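Local coordinates for beta sliding clamp (Caulobacter crescentus, PDB 5WCE), which forms a head-to-tail dimeric ring around DNA that probably tethers polymerases and other proteins to it and makes them processive, at residues N265-F276 with I344-A354; A279-S287 with V307-E317. One frame throughout, in Å; residues are numbered along the deposited sequence.

Contact 1: residues N265-F276 with I344-A354; sequences NAKILTLDNDLF and IAGPQAEFRFA
K267, L269 and L271 each exchange two backbone N-H...O bonds with F353, F351 and A349 in turn, where strands 267-272 and 348-353 run antiparallel, axes 4.7 Å apart. At the helix start N273 N adds a bond to P347 O (2.9 Å). At the other end a classic beta bulge sets two residues, A266 and K267, against the single F353. N265 ND2 donates to R352 O at 2.8 Å, almost straight and in the plane of its own amide, though it meets that carbonyl from above; an asparagine suits the place because the same nitrogen also serves P359 O.

L269, L271, F351 and F353 share one face, with K267 at its end, its NZ bonded to A354 O; the F276 ring comes from the helix. L269 CD1 touches F353 CE1 (3.9 Å). L271 has CG between the backbone N and the carbonyl carbon (chi1 57°), which brings CD2 to 3.9 Å from F351 CE1 and over one face of the F276 ring, toward its rim.

The opposite face is mixed: I268 lays CG2 against E350 OE2 and CG1 beside R352 CG. R352 NE and NH2 grip E350 OE2 side-on, NE at 2.6 Å, while a water joins E350 OE1 to T270 OG1. N273 ND2 bonds to C341 O and a water, but OD1 is buried without a partner. The pairing is thus two-sided: mainly apolar toward helices 273-284 and 334-343, with charges that probably neutralise each other on the outer face.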
loop_
_atom_site.group_PDB
_atom_site.type_symbol
_atom_site.label_atom_id
_atom_site.label_comp_id
_atom_site.label_asym_id
_atom_site.label_seq_id
_atom_site.Cartn_x
_atom_site.Cartn_y
_atom_site.Cartn_z
ATOM N N ASN A 265 10.199 -36.858 17.533
ATOM C CA ASN A 265 11.463 -36.213 17.141
ATOM C C ASN A 265 12.355 -35.959 18.366
ATOM O O ASN A 265 11.938 -35.285 19.275
ATOM C CB ASN A 265 11.234 -34.867 16.412
ATOM C CG ASN A 265 10.797 -35.031 14.966
ATOM O OD1 ASN A 265 10.446 -36.135 14.529
ATOM N ND2 ASN A 265 10.781 -33.904 14.203
ATOM N N ALA A 266 13.571 -36.490 18.377
ATOM C CA ALA A 266 14.394 -36.553 19.616
ATOM C C ALA A 266 15.517 -35.517 19.650
ATOM O O ALA A 266 16.059 -35.288 20.721
ATOM C CB ALA A 266 14.992 -37.962 19.768
ATOM N N LYS A 267 15.868 -34.883 18.535
ATOM C CA LYS A 267 16.915 -33.841 18.536
ATOM C C LYS A 267 16.229 -32.510 18.890
ATOM O O LYS A 267 15.591 -31.872 18.031
ATOM C CB LYS A 267 17.624 -33.732 17.199
ATOM C CG LYS A 267 18.381 -34.977 16.807
ATOM C CD LYS A 267 19.006 -34.811 15.439
ATOM C CE LYS A 267 19.966 -35.951 15.103
ATOM N NZ LYS A 267 19.143 -37.142 14.786
ATOM N N ILE A 268 16.319 -32.137 20.163
ATOM C CA ILE A 268 15.576 -31.003 20.664
ATOM C C ILE A 268 16.533 -29.869 20.854
ATOM O O ILE A 268 17.573 -30.051 21.444
ATOM C CB ILE A 268 14.834 -31.351 21.957
ATOM C CG1 ILE A 268 13.876 -32.534 21.656
ATOM C CG2 ILE A 268 14.101 -30.116 22.487
ATOM C CD1 ILE A 268 13.092 -33.057 22.817
ATOM N N LEU A 269 16.128 -28.690 20.375
ATOM C CA LEU A 269 16.939 -27.507 20.410
ATOM C C LEU A 269 16.061 -26.318 20.848
ATOM O O LEU A 269 14.962 -26.171 20.357
ATOM C CB LEU A 269 17.439 -27.351 18.964
ATOM C CG LEU A 269 18.259 -26.212 18.465
ATOM C CD1 LEU A 269 18.966 -26.702 17.199
ATOM C CD2 LEU A 269 17.416 -24.934 18.276
ATOM N N THR A 270 16.566 -25.482 21.721
ATOM C CA THR A 270 15.884 -24.259 22.134
ATOM C C THR A 270 16.736 -23.049 21.786
ATOM O O THR A 270 17.994 -23.064 21.870
ATOM C CB THR A 270 15.562 -24.262 23.643
ATOM O OG1 THR A 270 14.793 -25.428 23.973
ATOM C CG2 THR A 270 14.683 -23.085 23.994
ATOM N N LEU A 271 16.063 -21.981 21.376
ATOM C CA LEU A 271 16.777 -20.795 20.981
ATOM C C LEU A 271 16.004 -19.509 21.326
ATOM O O LEU A 271 14.772 -19.524 21.612
ATOM C CB LEU A 271 17.149 -20.897 19.510
ATOM C CG LEU A 271 16.044 -21.112 18.445
ATOM C CD1 LEU A 271 15.123 -19.875 18.303
ATOM C CD2 LEU A 271 16.637 -21.445 17.092
ATOM N N ASP A 272 16.743 -18.412 21.270
ATOM C CA ASP A 272 16.195 -17.061 21.379
ATOM C C ASP A 272 15.511 -16.719 20.061
ATOM O O ASP A 272 16.167 -16.471 19.040
ATOM C CB ASP A 272 17.327 -16.072 21.711
ATOM C CG ASP A 272 16.861 -14.661 21.853
ATOM O OD1 ASP A 272 15.971 -14.185 21.184
ATOM O OD2 ASP A 272 17.497 -13.941 22.614
ATOM N N ASN A 273 14.178 -16.697 20.087
ATOM C CA ASN A 273 13.367 -16.603 18.882
ATOM C C ASN A 273 13.566 -15.295 18.161
ATOM O O ASN A 273 13.642 -15.266 16.926
ATOM C CB ASN A 273 11.897 -16.775 19.223
ATOM C CG ASN A 273 11.000 -16.777 18.008
ATOM O OD1 ASN A 273 11.054 -17.718 17.209
ATOM N ND2 ASN A 273 10.127 -15.742 17.874
ATOM N N ASP A 274 13.602 -14.196 18.910
ATOM C CA ASP A 274 13.801 -12.883 18.275
ATOM C C ASP A 274 15.184 -12.796 17.618
ATOM O O ASP A 274 15.272 -12.387 16.478
ATOM C CB ASP A 274 13.628 -11.740 19.266
ATOM C CG ASP A 274 13.676 -10.359 18.561
ATOM O OD1 ASP A 274 12.901 -10.125 17.609
ATOM O OD2 ASP A 274 14.525 -9.554 18.919
ATOM N N LEU A 275 16.237 -13.198 18.307
ATOM C CA LEU A 275 17.577 -13.122 17.731
ATOM C C LEU A 275 17.656 -14.029 16.486
ATOM O O LEU A 275 18.167 -13.642 15.442
ATOM C CB LEU A 275 18.655 -13.465 18.732
ATOM C CG LEU A 275 20.052 -13.626 18.108
ATOM C CD1 LEU A 275 20.512 -12.341 17.379
ATOM C CD2 LEU A 275 21.047 -14.106 19.141
ATOM N N PHE A 276 17.078 -15.216 16.578
ATOM C CA PHE A 276 17.149 -16.168 15.471
ATOM C C PHE A 276 16.394 -15.650 14.254
ATOM O O PHE A 276 16.906 -15.693 13.157
ATOM C CB PHE A 276 16.627 -17.557 15.914
ATOM C CG PHE A 276 16.651 -18.589 14.831
ATOM C CD1 PHE A 276 17.835 -19.180 14.455
ATOM C CD2 PHE A 276 15.475 -19.020 14.246
ATOM C CE1 PHE A 276 17.849 -20.169 13.477
ATOM C CE2 PHE A 276 15.481 -20.036 13.314
ATOM C CZ PHE A 276 16.688 -20.581 12.899
ATOM N N ILE A 344 5.417 -17.183 17.535
ATOM C CA ILE A 344 5.888 -17.565 18.846
ATOM C C ILE A 344 5.649 -16.377 19.786
ATOM O O ILE A 344 6.014 -15.244 19.462
ATOM C CB ILE A 344 7.390 -17.936 18.759
ATOM C CG1 ILE A 344 7.566 -19.215 17.909
ATOM C CG2 ILE A 344 8.026 -18.066 20.118
ATOM C CD1 ILE A 344 6.867 -20.463 18.375
ATOM N N ALA A 345 5.036 -16.646 20.944
ATOM C CA ALA A 345 4.493 -15.578 21.812
ATOM C C ALA A 345 5.488 -15.073 22.861
ATOM O O ALA A 345 5.223 -14.063 23.502
ATOM C CB ALA A 345 3.216 -16.081 22.498
ATOM N N GLY A 346 6.570 -15.821 23.123
ATOM C CA GLY A 346 7.540 -15.439 24.145
ATOM C C GLY A 346 8.954 -15.397 23.618
ATOM O O GLY A 346 9.155 -15.513 22.433
ATOM N N PRO A 347 9.943 -15.358 24.517
ATOM C CA PRO A 347 11.302 -15.175 24.013
ATOM C C PRO A 347 11.945 -16.425 23.397
ATOM O O PRO A 347 12.834 -16.265 22.582
ATOM C CB PRO A 347 12.083 -14.700 25.240
ATOM C CG PRO A 347 11.309 -15.220 26.401
ATOM C CD PRO A 347 9.861 -15.144 25.968
ATOM N N GLN A 348 11.549 -17.622 23.807
ATOM C CA GLN A 348 12.130 -18.834 23.229
ATOM C C GLN A 348 11.250 -19.567 22.234
ATOM O O GLN A 348 10.034 -19.519 22.294
ATOM C CB GLN A 348 12.530 -19.835 24.301
ATOM C CG GLN A 348 13.301 -19.234 25.450
ATOM C CD GLN A 348 14.365 -20.161 25.987
ATOM O OE1 GLN A 348 14.084 -21.065 26.822
ATOM N NE2 GLN A 348 15.617 -19.930 25.533
ATOM N N ALA A 349 11.900 -20.279 21.320
ATOM C CA ALA A 349 11.220 -21.236 20.494
ATOM C C ALA A 349 11.965 -22.549 20.678
ATOM O O ALA A 349 13.178 -22.568 20.875
ATOM C CB ALA A 349 11.189 -20.819 19.043
ATOM N N GLU A 350 11.213 -23.621 20.642
ATOM C CA GLU A 350 11.753 -24.977 20.722
ATOM C C GLU A 350 11.494 -25.694 19.428
ATOM O O GLU A 350 10.313 -25.808 18.964
ATOM C CB GLU A 350 11.140 -25.765 21.892
ATOM C CG GLU A 350 11.614 -27.200 22.022
ATOM C CD GLU A 350 10.944 -27.937 23.187
ATOM O OE1 GLU A 350 10.750 -27.334 24.221
ATOM O OE2 GLU A 350 10.546 -29.117 23.050
ATOM N N PHE A 351 12.571 -26.252 18.871
ATOM C CA PHE A 351 12.518 -27.030 17.648
ATOM C C PHE A 351 12.831 -28.481 17.970
ATOM O O PHE A 351 13.777 -28.771 18.757
ATOM C CB PHE A 351 13.574 -26.545 16.652
ATOM C CG PHE A 351 13.269 -25.237 16.032
ATOM C CD1 PHE A 351 13.340 -24.041 16.804
ATOM C CD2 PHE A 351 12.963 -25.146 14.690
ATOM C CE1 PHE A 351 13.098 -22.812 16.201
ATOM C CE2 PHE A 351 12.709 -23.917 14.113
ATOM C CZ PHE A 351 12.731 -22.767 14.884
ATOM N N ARG A 352 12.072 -29.383 17.366
ATOM C CA ARG A 352 12.315 -30.834 17.475
ATOM C C ARG A 352 12.548 -31.450 16.103
ATOM O O ARG A 352 11.650 -31.482 15.253
ATOM C CB ARG A 352 11.178 -31.538 18.199
ATOM C CG ARG A 352 10.856 -30.852 19.517
ATOM C CD ARG A 352 9.917 -31.698 20.370
ATOM N NE ARG A 352 9.547 -30.956 21.565
ATOM C CZ ARG A 352 8.522 -31.259 22.359
ATOM N NH1 ARG A 352 7.741 -32.309 22.110
ATOM N NH2 ARG A 352 8.265 -30.522 23.436
ATOM N N PHE A 353 13.750 -31.968 15.897
ATOM C CA PHE A 353 14.168 -32.522 14.625
ATOM C C PHE A 353 14.340 -34.033 14.727
ATOM O O PHE A 353 14.583 -34.569 15.821
ATOM C CB PHE A 353 15.552 -31.959 14.220
ATOM C CG PHE A 353 15.655 -30.462 14.127
ATOM C CD1 PHE A 353 16.003 -29.695 15.218
ATOM C CD2 PHE A 353 15.456 -29.817 12.909
ATOM C CE1 PHE A 353 16.134 -28.311 15.118
ATOM C CE2 PHE A 353 15.599 -28.417 12.823
ATOM C CZ PHE A 353 15.938 -27.674 13.910
ATOM N N ALA A 354 14.163 -34.715 13.609
ATOM C CA ALA A 354 14.513 -36.147 13.496
ATOM C C ALA A 354 15.703 -36.205 12.533
ATOM O O ALA A 354 16.801 -35.914 12.955
ATOM C CB ALA A 354 13.343 -36.987 13.064
HETATM O O HOH W 1 12.407 -25.788 25.426
HETATM O O HOH W 2 13.387 -13.880 21.878
HETATM O O HOH W 3 9.811 -14.049 20.133
#

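Contact 2: residues A279-S287 with V307-E317; sequences AVDRVATIS and VRNMEAGQAVE
R282 and E317 form the salt bridge of this contact. The guanidinium meets the carboxylate side-on, its plane turned only 24° from it: NE donates to OE1 at 2.8 Å, on the syn lone pair, and NH2 to OE2 at 2.9 Å. A bend at chi3 (-71°) turns the arginine's end to the acid, and A279 has only a methyl, CB lying 3.5 Å from E317 CD, so the carboxylate fits beside the helix. R282 NH1 bonds to K87 O of the second subunit; an alanine here would probably leave the buried E317 carboxylate without its countercharge and K87 O of that subunit without this donor.

A second polar link lies at the hairpin turn. N309 ND2 donates to I286 O (2.8 Å), while OD1 accepts from E311 N and G313 N on opposite faces of the amide, the former closing an Asx turn.

Between these links the packing is apolar. V283 presses CB on A315 CB (3.9 Å), CG2 on V307 CG2 (3.7 Å) and CG1 on E317 CB. I286 sets CG1 on A315 CB (3.7 Å), where alanine's methyl leaves it room, and CG2 near Q314 O.

The helical segment 279-284 thus lies nearly antiparallel to strand 314-317, whose axis passes 7.7 Å away. This is the alpha-beta packing of the family's C-terminal domain, here at the subunit interface, where Q314 to E317 pair with a strand of the second subunit and continue the sheet.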
loop_
_atom_site.group_PDB
_atom_site.type_symbol
_atom_site.label_atom_id
_atom_site.label_comp_id
_atom_site.label_asym_id
_atom_site.label_seq_id
_atom_site.Cartn_x
_atom_site.Cartn_y
_atom_site.Cartn_z
ATOM N N ALA A 279 18.312 -13.006 12.507
ATOM C CA ALA A 279 19.406 -13.603 11.755
ATOM C C ALA A 279 18.912 -14.243 10.481
ATOM O O ALA A 279 19.506 -14.012 9.447
ATOM C CB ALA A 279 20.190 -14.596 12.589
ATOM N N VAL A 280 17.852 -15.050 10.543
ATOM C CA VAL A 280 17.251 -15.609 9.339
ATOM C C VAL A 280 16.879 -14.509 8.338
ATOM O O VAL A 280 17.163 -14.621 7.172
ATOM C CB VAL A 280 15.993 -16.449 9.634
ATOM C CG1 VAL A 280 15.335 -16.924 8.338
ATOM C CG2 VAL A 280 16.366 -17.667 10.493
ATOM N N ASP A 281 16.185 -13.488 8.817
ATOM C CA ASP A 281 15.794 -12.362 7.994
ATOM C C ASP A 281 17.008 -11.663 7.363
ATOM O O ASP A 281 17.000 -11.377 6.152
ATOM C CB ASP A 281 14.967 -11.409 8.858
ATOM C CG ASP A 281 14.325 -10.292 8.065
ATOM O OD1 ASP A 281 14.022 -10.486 6.887
ATOM O OD2 ASP A 281 14.170 -9.207 8.641
ATOM N N ARG A 282 18.071 -11.445 8.136
ATOM C CA ARG A 282 19.301 -10.902 7.583
ATOM C C ARG A 282 19.884 -11.706 6.432
ATOM O O ARG A 282 20.124 -11.163 5.337
ATOM C CB ARG A 282 20.400 -10.761 8.640
ATOM C CG ARG A 282 20.451 -9.437 9.297
ATOM C CD ARG A 282 21.701 -9.288 10.114
ATOM N NE ARG A 282 21.627 -10.137 11.302
ATOM C CZ ARG A 282 20.956 -9.859 12.417
ATOM N NH1 ARG A 282 20.257 -8.735 12.544
ATOM N NH2 ARG A 282 20.993 -10.735 13.422
ATOM N N VAL A 283 20.146 -13.002 6.679
ATOM C CA VAL A 283 20.822 -13.816 5.664
ATOM C C VAL A 283 19.945 -14.004 4.431
ATOM O O VAL A 283 20.482 -14.105 3.330
ATOM C CB VAL A 283 21.328 -15.152 6.209
ATOM C CG1 VAL A 283 22.416 -14.915 7.241
ATOM C CG2 VAL A 283 20.227 -16.004 6.777
ATOM N N ALA A 284 18.625 -13.997 4.601
ATOM C CA ALA A 284 17.700 -14.125 3.469
ATOM C C ALA A 284 17.645 -12.883 2.538
ATOM O O ALA A 284 17.236 -12.987 1.391
ATOM C CB ALA A 284 16.298 -14.443 3.961
ATOM N N THR A 285 18.054 -11.748 3.077
ATOM C CA THR A 285 18.223 -10.538 2.318
ATOM C C THR A 285 19.094 -10.602 1.118
ATOM O O THR A 285 18.950 -9.704 0.272
ATOM C CB THR A 285 18.858 -9.420 3.151
ATOM O OG1 THR A 285 18.122 -9.309 4.363
ATOM C CG2 THR A 285 18.739 -8.070 2.467
ATOM N N ILE A 286 20.043 -11.523 1.024
ATOM C CA ILE A 286 20.860 -11.523 -0.228
ATOM C C ILE A 286 20.022 -11.969 -1.434
ATOM O O ILE A 286 20.524 -11.826 -2.543
ATOM C CB ILE A 286 22.225 -12.309 -0.290
ATOM C CG1 ILE A 286 22.118 -13.649 0.308
ATOM C CG2 ILE A 286 23.449 -11.505 0.197
ATOM C CD1 ILE A 286 21.016 -14.485 -0.210
ATOM N N SER A 287 18.805 -12.510 -1.253
ATOM C CA SER A 287 18.001 -12.960 -2.379
ATOM C C SER A 287 16.785 -12.017 -2.505
ATOM O O SER A 287 16.073 -11.746 -1.527
ATOM C CB SER A 287 17.595 -14.454 -2.200
ATOM O OG SER A 287 16.592 -14.801 -3.105
ATOM N N VAL A 307 22.431 -18.595 3.295
ATOM C CA VAL A 307 21.551 -18.349 2.143
ATOM C C VAL A 307 22.442 -17.987 0.960
ATOM O O VAL A 307 23.508 -17.370 1.141
ATOM C CB VAL A 307 20.530 -17.220 2.396
ATOM C CG1 VAL A 307 19.636 -16.876 1.165
ATOM C CG2 VAL A 307 19.595 -17.579 3.506
ATOM N N ARG A 308 22.066 -18.468 -0.228
ATOM C CA ARG A 308 22.693 -18.137 -1.491
ATOM C C ARG A 308 21.593 -17.700 -2.457
ATOM O O ARG A 308 20.468 -18.168 -2.374
ATOM C CB ARG A 308 23.472 -19.301 -2.077
ATOM C CG ARG A 308 24.608 -19.774 -1.159
ATOM C CD ARG A 308 25.588 -20.734 -1.826
ATOM N NE ARG A 308 26.911 -20.151 -2.111
ATOM C CZ ARG A 308 27.208 -19.328 -3.128
ATOM N NH1 ARG A 308 26.301 -18.913 -4.008
ATOM N NH2 ARG A 308 28.446 -18.900 -3.261
ATOM N N ASN A 309 21.906 -16.749 -3.327
ATOM C CA ASN A 309 20.975 -16.379 -4.373
ATOM C C ASN A 309 21.448 -17.008 -5.684
ATOM O O ASN A 309 22.507 -17.674 -5.735
ATOM C CB ASN A 309 20.805 -14.842 -4.457
ATOM C CG ASN A 309 22.079 -14.105 -4.877
ATOM O OD1 ASN A 309 23.013 -14.686 -5.460
ATOM N ND2 ASN A 309 22.116 -12.824 -4.601
ATOM N N MET A 310 20.671 -16.745 -6.737
ATOM C CA MET A 310 20.950 -17.269 -8.057
ATOM C C MET A 310 21.890 -16.389 -8.898
ATOM O O MET A 310 21.891 -16.509 -10.119
ATOM C CB MET A 310 19.599 -17.472 -8.787
ATOM C CG MET A 310 18.815 -18.659 -8.236
ATOM S SD MET A 310 17.298 -18.903 -9.171
ATOM C CE MET A 310 17.804 -19.182 -10.874
ATOM N N GLU A 311 22.653 -15.497 -8.264
ATOM C CA GLU A 311 23.580 -14.589 -8.962
ATOM C C GLU A 311 24.857 -14.476 -8.142
ATOM O O GLU A 311 25.394 -13.386 -7.994
ATOM C CB GLU A 311 22.915 -13.184 -9.180
ATOM C CG GLU A 311 21.544 -13.228 -9.862
ATOM C CD GLU A 311 20.802 -11.915 -9.806
ATOM O OE1 GLU A 311 19.779 -11.858 -9.099
ATOM O OE2 GLU A 311 21.238 -10.947 -10.458
ATOM N N ALA A 312 25.343 -15.609 -7.627
ATOM C CA ALA A 312 26.634 -15.730 -6.888
ATOM C C ALA A 312 26.732 -15.131 -5.438
ATOM O O ALA A 312 27.751 -15.263 -4.785
ATOM C CB ALA A 312 27.783 -15.211 -7.765
ATOM N N GLY A 313 25.676 -14.527 -4.915
ATOM C CA GLY A 313 25.747 -13.922 -3.594
ATOM C C GLY A 313 25.565 -14.926 -2.480
ATOM O O GLY A 313 24.721 -15.794 -2.589
ATOM N N GLN A 314 26.324 -14.770 -1.402
ATOM C CA GLN A 314 26.230 -15.615 -0.197
ATOM C C GLN A 314 26.024 -14.771 1.083
ATOM O O GLN A 314 26.561 -13.661 1.185
ATOM C CB GLN A 314 27.541 -16.364 -0.034
ATOM C CG GLN A 314 27.541 -17.355 1.095
ATOM C CD GLN A 314 28.930 -17.959 1.331
ATOM O OE1 GLN A 314 29.551 -18.442 0.397
ATOM N NE2 GLN A 314 29.410 -17.956 2.593
ATOM N N ALA A 315 25.280 -15.322 2.052
ATOM C CA ALA A 315 25.154 -14.743 3.399
ATOM C C ALA A 315 25.212 -15.805 4.455
ATOM O O ALA A 315 24.447 -16.800 4.376
ATOM C CB ALA A 315 23.850 -14.002 3.519
ATOM N N VAL A 316 26.095 -15.625 5.439
ATOM C CA VAL A 316 26.222 -16.521 6.585
ATOM C C VAL A 316 26.080 -15.794 7.913
ATOM O O VAL A 316 26.690 -14.717 8.095
ATOM C CB VAL A 316 27.584 -17.189 6.553
ATOM C CG1 VAL A 316 27.765 -18.225 7.643
ATOM C CG2 VAL A 316 27.758 -17.843 5.208
ATOM N N GLU A 317 25.380 -16.424 8.863
ATOM C CA GLU A 317 25.352 -15.943 10.250
ATOM C C GLU A 317 25.323 -17.071 11.251
ATOM O O GLU A 317 24.560 -18.040 11.061
ATOM C CB GLU A 317 24.180 -14.964 10.489
ATOM C CG GLU A 317 24.105 -14.424 11.899
ATOM C CD GLU A 317 23.303 -13.160 12.023
ATOM O OE1 GLU A 317 22.897 -12.574 10.994
ATOM O OE2 GLU A 317 23.090 -12.710 13.177
#

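How the contacts relate
Both contacts lie in the C-terminal domain, their centres about 22 Å apart, and helix 273-284 joins them. Contact 1 holds the start of that helix and the strand before it, whereas contact 2 uses its later part and the residues that follow. Both segments of contact 2 fall between the two segments of contact 1 in the sequence. The two belong to different sheets: strands 267-272 and 348-353 end an eight-stranded sheet shared with the central domain, and strands 302-308 and 314-320 belong to a four-stranded one. The helix therefore ties the sheet that joins neighbouring domains within the chain to the sheet that meets the second subunit, both being junctions of the ring.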